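Local coordinates for putative 3-hydroxybutyryl-CoA dehydratase (Rhodopseudomonas palustris, PDB 3HIN), which probably acts as a lyase of the enoyl-CoA hydratase/isomerase family, consistent with reversible addition of water to the double bond of a short-chain enoyl-CoA, at residues H129-Y139 with F187-Y198; I102-I110 with T215-L223. All blocks are in the same frame, centred on the assembly; numbering follows the deposited sequence.

How the contacts relate
Contact 1 joins strand 130-134 to the edge strand 190-192 of the main sheet; contact 2 sets helix 213-228 against the turn that leads into strand 109-113, the neighbour of 130-134 in that sheet. Their centres lie about 20 Å apart, and contact 1 is nested within the chain loop that contact 2 closes. His129 ties them together: its NE2 is 2.8 Å from Gln103 O and its ND1 2.8 Å from Val109 N, both probable hydrogen bonds, so one imidazole spans the two ends of the turn in contact 2. Helices 197-208 and 213-228 follow each other along the chain.

Contact 1. Residues H129-Y139 with F187-Y198; sequences HIRVAEASAYY and FSQYLIENGSAY
The rings of Tyr139 and Phe187 form an offset stack, centroids 4.5 Å apart and planes at 21°, with Phe187 CD1 over one face of the tyrosine and Tyr139 CD2 over one face of the phenylalanine, each toward the rim. Phe187 CB lies over the tyrosine ring in a CH-pi contact. The two side chains run alongside one another with their directions reversed. At the edge of the Arg131 guanidinium sits Phe187 O, 2.8 Å from NE in a weak, bent bond; NH2 turns instead to Ala125 and Ala128 O. The Tyr190 ring presents its edge to Arg131 O and to Ile130 CG2.

Kinked about CB-CG (chi2 104°), Gln189 lays its amide along the backbone of 129-131 and grips it twice. NE2 gives a hydrogen bond to a lone pair of His129 O (3.1 Å) in the plane of both groups, while OE1 takes the N-H of Arg131 at 2.8 Å. Beyond it the strands run parallel, Ala133 N bonding to Tyr190 O and Ile192 N to Ala133 O (2.7 Å). Tyr190 O also accepts Ser188 OG, from the opposite face of its plane, and a water links that hydroxyl to Tyr139 OH. Further on, Glu134 reaches out extended beyond CG, and its OE2 uses the anti lone pair to take the N-H of Ala197 (2.7 Å), a carboxylate held at the start of helix 197-208, where Ser196 is the N-cap. This is the parallel edge of the crotonase-fold sheet, strand 190-192 leading through a short loop into a helix that packs on Val132.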
loop_
_atom_site.group_PDB
_atom_site.type_symbol
_atom_site.label_atom_id
_atom_site.label_comp_id
_atom_site.label_asym_id
_atom_site.label_seq_id
_atom_site.Cartn_x
_atom_site.Cartn_y
_atom_site.Cartn_z
ATOM N N HIS A 129 -16.945 -5.809 -14.638
ATOM C CA HIS A 129 -15.972 -6.585 -15.396
ATOM C C HIS A 129 -15.853 -6.193 -16.823
ATOM O O HIS A 129 -14.772 -6.260 -17.375
ATOM C CB HIS A 129 -16.317 -8.079 -15.313
ATOM C CG HIS A 129 -16.461 -8.521 -13.919
ATOM N ND1 HIS A 129 -17.652 -8.958 -13.394
ATOM C CD2 HIS A 129 -15.591 -8.459 -12.885
ATOM C CE1 HIS A 129 -17.494 -9.202 -12.103
ATOM N NE2 HIS A 129 -16.249 -8.905 -11.774
ATOM N N ILE A 130 -16.985 -5.859 -17.439
ATOM C CA ILE A 130 -17.057 -5.390 -18.849
ATOM C C ILE A 130 -17.891 -4.107 -18.879
ATOM O O ILE A 130 -18.894 -3.988 -18.194
ATOM C CB ILE A 130 -17.732 -6.438 -19.688
ATOM C CG1 ILE A 130 -16.909 -7.742 -19.683
ATOM C CG2 ILE A 130 -18.087 -5.967 -21.165
ATOM C CD1 ILE A 130 -17.692 -8.901 -20.300
ATOM N N ARG A 131 -17.500 -3.162 -19.709
ATOM C CA ARG A 131 -18.259 -1.932 -19.864
ATOM C C ARG A 131 -18.550 -1.880 -21.352
ATOM O O ARG A 131 -17.665 -2.244 -22.182
ATOM C CB ARG A 131 -17.402 -0.713 -19.394
ATOM C CG ARG A 131 -17.248 -0.514 -17.875
ATOM C CD ARG A 131 -15.936 0.236 -17.483
ATOM N NE ARG A 131 -14.799 -0.613 -17.867
ATOM C CZ ARG A 131 -14.453 -1.734 -17.219
ATOM N NH1 ARG A 131 -13.452 -2.524 -17.702
ATOM N NH2 ARG A 131 -15.073 -2.096 -16.085
ATOM N N VAL A 132 -19.776 -1.447 -21.697
ATOM C CA VAL A 132 -20.177 -1.167 -23.056
ATOM C C VAL A 132 -20.594 0.300 -23.042
ATOM O O VAL A 132 -21.423 0.713 -22.186
ATOM C CB VAL A 132 -21.376 -2.018 -23.520
ATOM C CG1 VAL A 132 -21.572 -1.803 -24.987
ATOM C CG2 VAL A 132 -21.145 -3.472 -23.262
ATOM N N ALA A 133 -19.987 1.074 -23.936
ATOM C CA ALA A 133 -20.230 2.499 -24.009
ATOM C C ALA A 133 -20.952 2.861 -25.313
ATOM O O ALA A 133 -20.461 2.530 -26.408
ATOM C CB ALA A 133 -18.935 3.295 -23.850
ATOM N N GLU A 134 -22.150 3.475 -25.160
ATOM C CA GLU A 134 -22.841 4.252 -26.222
ATOM C C GLU A 134 -22.084 5.528 -26.626
ATOM O O GLU A 134 -21.298 6.038 -25.822
ATOM C CB GLU A 134 -24.190 4.761 -25.667
ATOM C CG GLU A 134 -25.305 3.979 -26.074
ATOM C CD GLU A 134 -26.600 4.352 -25.385
ATOM O OE1 GLU A 134 -27.074 5.518 -25.408
ATOM O OE2 GLU A 134 -27.162 3.383 -24.882
ATOM N N ALA A 135 -22.372 6.106 -27.806
ATOM C CA ALA A 135 -21.629 7.291 -28.216
ATOM C C ALA A 135 -21.677 8.452 -27.204
ATOM O O ALA A 135 -20.727 9.227 -27.126
ATOM C CB ALA A 135 -22.104 7.778 -29.560
ATOM N N SER A 136 -22.779 8.591 -26.447
ATOM C CA SER A 136 -22.990 9.773 -25.585
ATOM C C SER A 136 -22.191 9.681 -24.261
ATOM O O SER A 136 -22.091 10.666 -23.511
ATOM C CB SER A 136 -24.479 9.911 -25.251
ATOM O OG SER A 136 -24.849 8.751 -24.476
ATOM N N ALA A 137 -21.602 8.521 -23.975
ATOM C CA ALA A 137 -20.975 8.308 -22.647
ATOM C C ALA A 137 -19.775 9.224 -22.610
ATOM O O ALA A 137 -19.079 9.405 -23.643
ATOM C CB ALA A 137 -20.579 6.834 -22.469
ATOM N N TYR A 138 -19.536 9.847 -21.463
ATOM C CA TYR A 138 -18.329 10.663 -21.311
ATOM C C TYR A 138 -17.811 10.526 -19.894
ATOM O O TYR A 138 -18.598 10.311 -18.970
ATOM C CB TYR A 138 -18.569 12.136 -21.688
ATOM C CG TYR A 138 -19.637 12.834 -20.871
ATOM C CD1 TYR A 138 -19.300 13.548 -19.748
ATOM C CD2 TYR A 138 -20.992 12.782 -21.232
ATOM C CE1 TYR A 138 -20.256 14.198 -18.988
ATOM C CE2 TYR A 138 -21.990 13.468 -20.487
ATOM C CZ TYR A 138 -21.589 14.162 -19.362
ATOM O OH TYR A 138 -22.485 14.828 -18.575
ATOM N N TYR A 139 -16.495 10.641 -19.745
ATOM C CA TYR A 139 -15.774 10.220 -18.540
ATOM C C TYR A 139 -15.008 11.389 -17.952
ATOM O O TYR A 139 -14.415 12.224 -18.712
ATOM C CB TYR A 139 -14.737 9.180 -18.878
ATOM C CG TYR A 139 -15.285 7.986 -19.612
ATOM C CD1 TYR A 139 -16.024 7.005 -18.920
ATOM C CD2 TYR A 139 -15.113 7.853 -20.991
ATOM C CE1 TYR A 139 -16.555 5.929 -19.566
ATOM C CE2 TYR A 139 -15.656 6.738 -21.693
ATOM C CZ TYR A 139 -16.350 5.780 -20.951
ATOM O OH TYR A 139 -16.890 4.687 -21.561
ATOM N N PHE A 187 -11.301 2.696 -21.233
ATOM C CA PHE A 187 -12.426 2.884 -20.371
ATOM C C PHE A 187 -13.466 1.798 -20.572
ATOM O O PHE A 187 -14.157 1.428 -19.612
ATOM C CB PHE A 187 -13.066 4.250 -20.569
ATOM C CG PHE A 187 -12.203 5.401 -20.068
ATOM C CD1 PHE A 187 -12.451 5.972 -18.832
ATOM C CD2 PHE A 187 -11.150 5.887 -20.825
ATOM C CE1 PHE A 187 -11.700 7.057 -18.361
ATOM C CE2 PHE A 187 -10.409 6.958 -20.385
ATOM C CZ PHE A 187 -10.653 7.524 -19.122
ATOM N N SER A 188 -13.625 1.334 -21.818
ATOM C CA SER A 188 -14.598 0.307 -22.094
ATOM C C SER A 188 -14.042 -0.709 -23.057
ATOM O O SER A 188 -13.236 -0.390 -23.946
ATOM C CB SER A 188 -15.895 0.896 -22.665
ATOM O OG SER A 188 -15.736 1.429 -24.013
ATOM N N GLN A 189 -14.503 -1.930 -22.981
ATOM C CA GLN A 189 -14.067 -2.885 -23.953
ATOM C C GLN A 189 -14.915 -2.786 -25.180
ATOM O O GLN A 189 -14.524 -3.209 -26.219
ATOM C CB GLN A 189 -14.158 -4.282 -23.405
ATOM C CG GLN A 189 -13.320 -4.502 -22.248
ATOM C CD GLN A 189 -14.095 -4.519 -21.013
ATOM O OE1 GLN A 189 -14.997 -3.748 -20.841
ATOM N NE2 GLN A 189 -13.755 -5.407 -20.138
ATOM N N TYR A 190 -16.085 -2.202 -25.058
ATOM C CA TYR A 190 -16.919 -2.074 -26.249
ATOM C C TYR A 190 -17.376 -0.626 -26.501
ATOM O O TYR A 190 -17.701 0.073 -25.577
ATOM C CB TYR A 190 -18.183 -2.933 -26.130
ATOM C CG TYR A 190 -17.927 -4.426 -26.060
ATOM C CD1 TYR A 190 -17.946 -5.208 -27.236
ATOM C CD2 TYR A 190 -17.671 -5.069 -24.841
ATOM C CE1 TYR A 190 -17.704 -6.587 -27.190
ATOM C CE2 TYR A 190 -17.433 -6.471 -24.802
ATOM C CZ TYR A 190 -17.430 -7.187 -25.962
ATOM O OH TYR A 190 -17.153 -8.541 -25.939
ATOM N N LEU A 191 -17.526 -0.241 -27.770
ATOM C CA LEU A 191 -18.261 0.947 -28.085
ATOM C C LEU A 191 -19.427 0.579 -29.003
ATOM O O LEU A 191 -19.242 -0.120 -29.999
ATOM C CB LEU A 191 -17.347 1.967 -28.780
ATOM C CG LEU A 191 -17.946 3.247 -29.407
ATOM C CD1 LEU A 191 -18.393 4.275 -28.340
ATOM C CD2 LEU A 191 -16.816 3.828 -30.227
ATOM N N ILE A 192 -20.612 1.047 -28.659
ATOM C CA ILE A 192 -21.758 0.967 -29.551
ATOM C C ILE A 192 -22.019 2.358 -30.106
ATOM O O ILE A 192 -22.469 3.246 -29.399
ATOM C CB ILE A 192 -22.980 0.401 -28.824
ATOM C CG1 ILE A 192 -22.947 -1.118 -28.890
ATOM C CG2 ILE A 192 -24.315 0.915 -29.458
ATOM C CD1 ILE A 192 -23.636 -1.727 -30.101
ATOM N N GLU A 193 -21.704 2.540 -31.385
ATOM C CA GLU A 193 -21.848 3.869 -32.026
ATOM C C GLU A 193 -23.317 4.204 -32.340
ATOM O O GLU A 193 -23.731 5.380 -32.249
ATOM C CB GLU A 193 -20.986 3.988 -33.310
ATOM C CG GLU A 193 -19.482 4.168 -33.032
ATOM C CD GLU A 193 -18.630 3.195 -33.859
ATOM O OE1 GLU A 193 -18.563 3.384 -35.094
ATOM O OE2 GLU A 193 -18.047 2.238 -33.278
ATOM N N ASN A 194 -24.085 3.173 -32.711
ATOM C CA ASN A 194 -25.508 3.339 -32.970
ATOM C C ASN A 194 -26.390 2.328 -32.239
ATOM O O ASN A 194 -26.145 1.114 -32.275
ATOM C CB ASN A 194 -25.805 3.337 -34.487
ATOM C CG ASN A 194 -25.366 4.641 -35.174
ATOM O OD1 ASN A 194 -26.198 5.534 -35.456
ATOM N ND2 ASN A 194 -24.062 4.761 -35.443
ATOM N N GLY A 195 -27.451 2.836 -31.612
ATOM C CA GLY A 195 -28.252 2.024 -30.740
ATOM C C GLY A 195 -27.591 1.957 -29.365
ATOM O O GLY A 195 -26.739 2.805 -28.973
ATOM N N SER A 196 -27.978 0.931 -28.633
ATOM C CA SER A 196 -28.056 1.110 -27.232
ATOM C C SER A 196 -27.097 0.192 -26.427
ATOM O O SER A 196 -26.961 -1.016 -26.686
ATOM C CB SER A 196 -29.534 1.098 -26.801
ATOM O OG SER A 196 -29.850 -0.054 -26.044
ATOM N N ALA A 197 -26.386 0.820 -25.489
ATOM C CA ALA A 197 -25.459 0.089 -24.679
ATOM C C ALA A 197 -26.234 -0.999 -23.900
ATOM O O ALA A 197 -25.766 -2.121 -23.751
ATOM C CB ALA A 197 -24.658 1.053 -23.744
ATOM N N TYR A 198 -27.456 -0.679 -23.477
ATOM C CA TYR A 198 -28.285 -1.649 -22.741
ATOM C C TYR A 198 -28.498 -2.922 -23.556
ATOM O O TYR A 198 -28.301 -4.046 -23.066
ATOM C CB TYR A 198 -29.662 -1.053 -22.377
ATOM C CG TYR A 198 -30.587 -2.071 -21.765
ATOM C CD1 TYR A 198 -30.521 -2.392 -20.384
ATOM C CD2 TYR A 198 -31.514 -2.739 -22.564
ATOM C CE1 TYR A 198 -31.375 -3.369 -19.830
ATOM C CE2 TYR A 198 -32.377 -3.673 -22.040
ATOM C CZ TYR A 198 -32.312 -4.006 -20.686
ATOM O OH TYR A 198 -33.188 -4.979 -20.209
HETATM O O HOH W 1 -15.552 4.124 -24.007
#

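Contact 2. Residues I102-I110 with T215-L223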
loop_
_atom_site.group_PDB
_atom_site.type_symbol
_atom_site.label_atom_id
_atom_site.label_comp_id
_atom_site.label_asym_id
_atom_site.label_seq_id
_atom_site.Cartn_x
_atom_site.Cartn_y
_atom_site.Cartn_z
ATOM N N ILE A 102 -19.532 -6.046 -6.601
ATOM C CA ILE A 102 -19.455 -6.035 -8.048
ATOM C C ILE A 102 -18.196 -6.772 -8.523
ATOM O O ILE A 102 -18.264 -7.749 -9.264
ATOM C CB ILE A 102 -19.355 -4.605 -8.549
ATOM C CG1 ILE A 102 -20.514 -3.767 -7.950
ATOM C CG2 ILE A 102 -19.397 -4.580 -10.091
ATOM C CD1 ILE A 102 -20.740 -2.384 -8.694
ATOM N N GLN A 103 -17.040 -6.273 -8.110
ATOM C CA GLN A 103 -15.763 -6.876 -8.492
ATOM C C GLN A 103 -15.729 -8.386 -8.264
ATOM O O GLN A 103 -15.312 -9.141 -9.149
ATOM C CB GLN A 103 -14.582 -6.276 -7.650
ATOM C CG GLN A 103 -13.164 -6.806 -8.159
ATOM C CD GLN A 103 -11.986 -6.004 -7.559
ATOM O OE1 GLN A 103 -12.191 -4.998 -6.885
ATOM N NE2 GLN A 103 -10.744 -6.441 -7.823
ATOM N N TYR A 104 -16.161 -8.814 -7.068
ATOM C CA TYR A 104 -16.014 -10.186 -6.654
ATOM C C TYR A 104 -17.353 -10.887 -6.774
ATOM O O TYR A 104 -17.579 -11.916 -6.138
ATOM C CB TYR A 104 -15.387 -10.325 -5.223
ATOM C CG TYR A 104 -14.014 -9.729 -5.179
ATOM C CD1 TYR A 104 -13.768 -8.507 -4.502
ATOM C CD2 TYR A 104 -12.965 -10.312 -5.921
ATOM C CE1 TYR A 104 -12.487 -7.923 -4.522
ATOM C CE2 TYR A 104 -11.686 -9.748 -5.946
ATOM C CZ TYR A 104 -11.452 -8.558 -5.196
ATOM O OH TYR A 104 -10.169 -7.980 -5.213
ATOM N N CYS A 105 -18.230 -10.350 -7.617
ATOM C CA CYS A 105 -19.523 -11.015 -7.852
ATOM C C CYS A 105 -19.296 -12.440 -8.401
ATOM O O CYS A 105 -18.372 -12.687 -9.184
ATOM C CB CYS A 105 -20.337 -10.179 -8.860
ATOM S SG CYS A 105 -22.075 -10.730 -9.187
ATOM N N ARG A 106 -20.163 -13.368 -8.068
ATOM C CA ARG A 106 -19.948 -14.708 -8.558
ATOM C C ARG A 106 -20.254 -14.864 -10.057
ATOM O O ARG A 106 -19.716 -15.754 -10.743
ATOM C CB ARG A 106 -20.661 -15.747 -7.729
ATOM C CG ARG A 106 -22.064 -15.746 -7.914
ATOM C CD ARG A 106 -22.725 -17.142 -7.560
ATOM N NE ARG A 106 -24.171 -16.845 -7.515
ATOM C CZ ARG A 106 -24.971 -16.894 -8.573
ATOM N NH1 ARG A 106 -24.507 -17.344 -9.720
ATOM N NH2 ARG A 106 -26.234 -16.552 -8.490
ATOM N N VAL A 107 -21.025 -13.947 -10.589
ATOM C CA VAL A 107 -21.214 -13.903 -12.041
ATOM C C VAL A 107 -20.684 -12.625 -12.661
ATOM O O VAL A 107 -20.452 -11.622 -11.953
ATOM C CB VAL A 107 -22.704 -14.071 -12.361
ATOM C CG1 VAL A 107 -23.147 -15.446 -11.854
ATOM C CG2 VAL A 107 -23.538 -12.899 -11.782
ATOM N N PRO A 108 -20.484 -12.635 -14.002
ATOM C CA PRO A 108 -19.910 -11.371 -14.503
ATOM C C PRO A 108 -20.910 -10.214 -14.486
ATOM O O PRO A 108 -22.101 -10.405 -14.747
ATOM C CB PRO A 108 -19.546 -11.662 -15.939
ATOM C CG PRO A 108 -19.869 -13.133 -16.197
ATOM C CD PRO A 108 -20.378 -13.761 -14.963
ATOM N N VAL A 109 -20.374 -9.023 -14.236
ATOM C CA VAL A 109 -21.151 -7.787 -14.234
ATOM C C VAL A 109 -20.768 -6.928 -15.433
ATOM O O VAL A 109 -19.568 -6.651 -15.672
ATOM C CB VAL A 109 -20.894 -7.018 -12.970
ATOM C CG1 VAL A 109 -21.725 -5.726 -12.936
ATOM C CG2 VAL A 109 -21.201 -7.899 -11.763
ATOM N N ILE A 110 -21.795 -6.504 -16.181
ATOM C CA ILE A 110 -21.601 -5.687 -17.343
ATOM C C ILE A 110 -22.241 -4.335 -17.063
ATOM O O ILE A 110 -23.397 -4.289 -16.683
ATOM C CB ILE A 110 -22.246 -6.377 -18.634
ATOM C CG1 ILE A 110 -21.660 -7.791 -18.835
ATOM C CG2 ILE A 110 -22.036 -5.525 -19.920
ATOM C CD1 ILE A 110 -22.679 -8.861 -18.778
ATOM N N THR A 215 -15.473 -21.386 -15.164
ATOM C CA THR A 215 -14.866 -20.446 -16.066
ATOM C C THR A 215 -15.051 -19.059 -15.467
ATOM O O THR A 215 -14.090 -18.342 -15.340
ATOM C CB THR A 215 -15.429 -20.535 -17.496
ATOM O OG1 THR A 215 -14.854 -21.678 -18.117
ATOM C CG2 THR A 215 -15.008 -19.292 -18.327
ATOM N N ASN A 216 -16.280 -18.706 -15.053
ATOM C CA ASN A 216 -16.454 -17.457 -14.335
ATOM C C ASN A 216 -15.535 -17.376 -13.145
ATOM O O ASN A 216 -14.934 -16.337 -12.923
ATOM C CB ASN A 216 -17.880 -17.141 -13.868
ATOM C CG ASN A 216 -18.832 -17.012 -15.012
ATOM O OD1 ASN A 216 -18.441 -16.728 -16.175
ATOM N ND2 ASN A 216 -20.091 -17.312 -14.723
ATOM N N PHE A 217 -15.429 -18.443 -12.365
ATOM C CA PHE A 217 -14.522 -18.327 -11.232
ATOM C C PHE A 217 -13.063 -17.937 -11.662
ATOM O O PHE A 217 -12.449 -17.013 -11.091
ATOM C CB PHE A 217 -14.504 -19.628 -10.440
ATOM C CG PHE A 217 -13.737 -19.515 -9.181
ATOM C CD1 PHE A 217 -14.294 -18.903 -8.093
ATOM C CD2 PHE A 217 -12.424 -19.956 -9.113
ATOM C CE1 PHE A 217 -13.554 -18.781 -6.910
ATOM C CE2 PHE A 217 -11.666 -19.825 -7.932
ATOM C CZ PHE A 217 -12.240 -19.235 -6.847
ATOM N N ALA A 218 -12.506 -18.682 -12.606
ATOM C CA ALA A 218 -11.086 -18.552 -13.005
ATOM C C ALA A 218 -10.856 -17.165 -13.600
ATOM O O ALA A 218 -9.859 -16.504 -13.289
ATOM C CB ALA A 218 -10.719 -19.630 -14.028
ATOM N N VAL A 219 -11.800 -16.715 -14.425
ATOM C CA VAL A 219 -11.639 -15.463 -15.097
ATOM C C VAL A 219 -11.879 -14.309 -14.161
ATOM O O VAL A 219 -11.068 -13.385 -14.110
ATOM C CB VAL A 219 -12.592 -15.341 -16.300
ATOM C CG1 VAL A 219 -12.491 -13.957 -16.922
ATOM C CG2 VAL A 219 -12.289 -16.419 -17.330
ATOM N N LEU A 220 -12.953 -14.349 -13.390
ATOM C CA LEU A 220 -13.298 -13.166 -12.573
ATOM C C LEU A 220 -12.388 -13.017 -11.387
ATOM O O LEU A 220 -12.035 -11.917 -10.994
ATOM C CB LEU A 220 -14.746 -13.270 -12.080
ATOM C CG LEU A 220 -15.879 -13.435 -13.126
ATOM C CD1 LEU A 220 -17.246 -13.801 -12.456
ATOM C CD2 LEU A 220 -16.023 -12.235 -13.944
ATOM N N GLN A 221 -12.009 -14.143 -10.781
ATOM C CA GLN A 221 -11.278 -14.057 -9.519
ATOM C C GLN A 221 -9.827 -14.399 -9.676
ATOM O O GLN A 221 -8.966 -13.659 -9.165
ATOM C CB GLN A 221 -11.828 -15.055 -8.478
ATOM C CG GLN A 221 -13.330 -15.263 -8.434
ATOM C CD GLN A 221 -14.072 -14.141 -7.774
ATOM O OE1 GLN A 221 -13.466 -13.300 -7.101
ATOM N NE2 GLN A 221 -15.414 -14.108 -7.978
ATOM N N ALA A 222 -9.540 -15.526 -10.347
ATOM C CA ALA A 222 -8.162 -15.994 -10.361
ATOM C C ALA A 222 -7.344 -15.191 -11.319
ATOM O O ALA A 222 -6.221 -14.762 -10.943
ATOM C CB ALA A 222 -8.069 -17.444 -10.723
ATOM N N LEU A 223 -7.879 -14.973 -12.554
ATOM C CA LEU A 223 -7.087 -14.262 -13.512
ATOM C C LEU A 223 -6.450 -12.924 -12.982
ATOM O O LEU A 223 -5.256 -12.769 -13.146
ATOM C CB LEU A 223 -7.841 -14.051 -14.848
ATOM C CG LEU A 223 -7.197 -13.108 -15.870
ATOM C CD1 LEU A 223 -5.779 -13.619 -16.368
ATOM C CD2 LEU A 223 -8.149 -12.931 -17.122
HETATM O O HOH W 2 -12.782 -9.476 -10.595
#
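Leu220 and Asn216 bring one side of helix 213-228 against the loop between helix 85-103 and strand 109-113, a buried van der Waals contact in which one leucine and two amide side chains meet the loop where the chain enters an inner strand of the main sheet. No clear direct hydrogen bond crosses it. Leu220 is directed toward the loop, and its two methyls divide the work: CD1 lies 3.6 Å from both Cys105 O and Arg106 O, while CD2 faces CA and CB of Pro108. With CG beside the backbone N (chi1 -57°), the leucine fork reaches into the bend of 105-108.

One helical turn earlier, Asn216 meets Pro108 at about a right angle, its amide lying by the proline ring: ND2 is 3.6 Å from Pro108 CD, and OD1 faces CD and CG. Were Asn216 replaced by an alanine, the amide against CD and CG of Pro108 would be gone, which would probably open a gap between the proline ring and the helix.

At the other end a turn about the CB-CG bond (chi2 -76°) brings the Gln221 amide back to the loop. OE1 comes to the edge of the Tyr104 ring, in plane with it and 3.3 Å from CD2, the ring and amide being nearly coplanar at 22°. The CG of Gln103 sits over the centre of one face of that ring. A water bridges the backbones by donating to Gln103 O (2.9 Å) and Leu220 O (2.6 Å); the latter lies in a helix that widens here into a pi-type turn at 218-222.

Around this junction Arg106 anchors the loop to Ile55 O and Ile59 O, Val107 packs on strand 61-66, Leu220 also touches His129, and helix 231-247 brings Met241 against Phe217, Ala218 and Ala222 of helix 213-228.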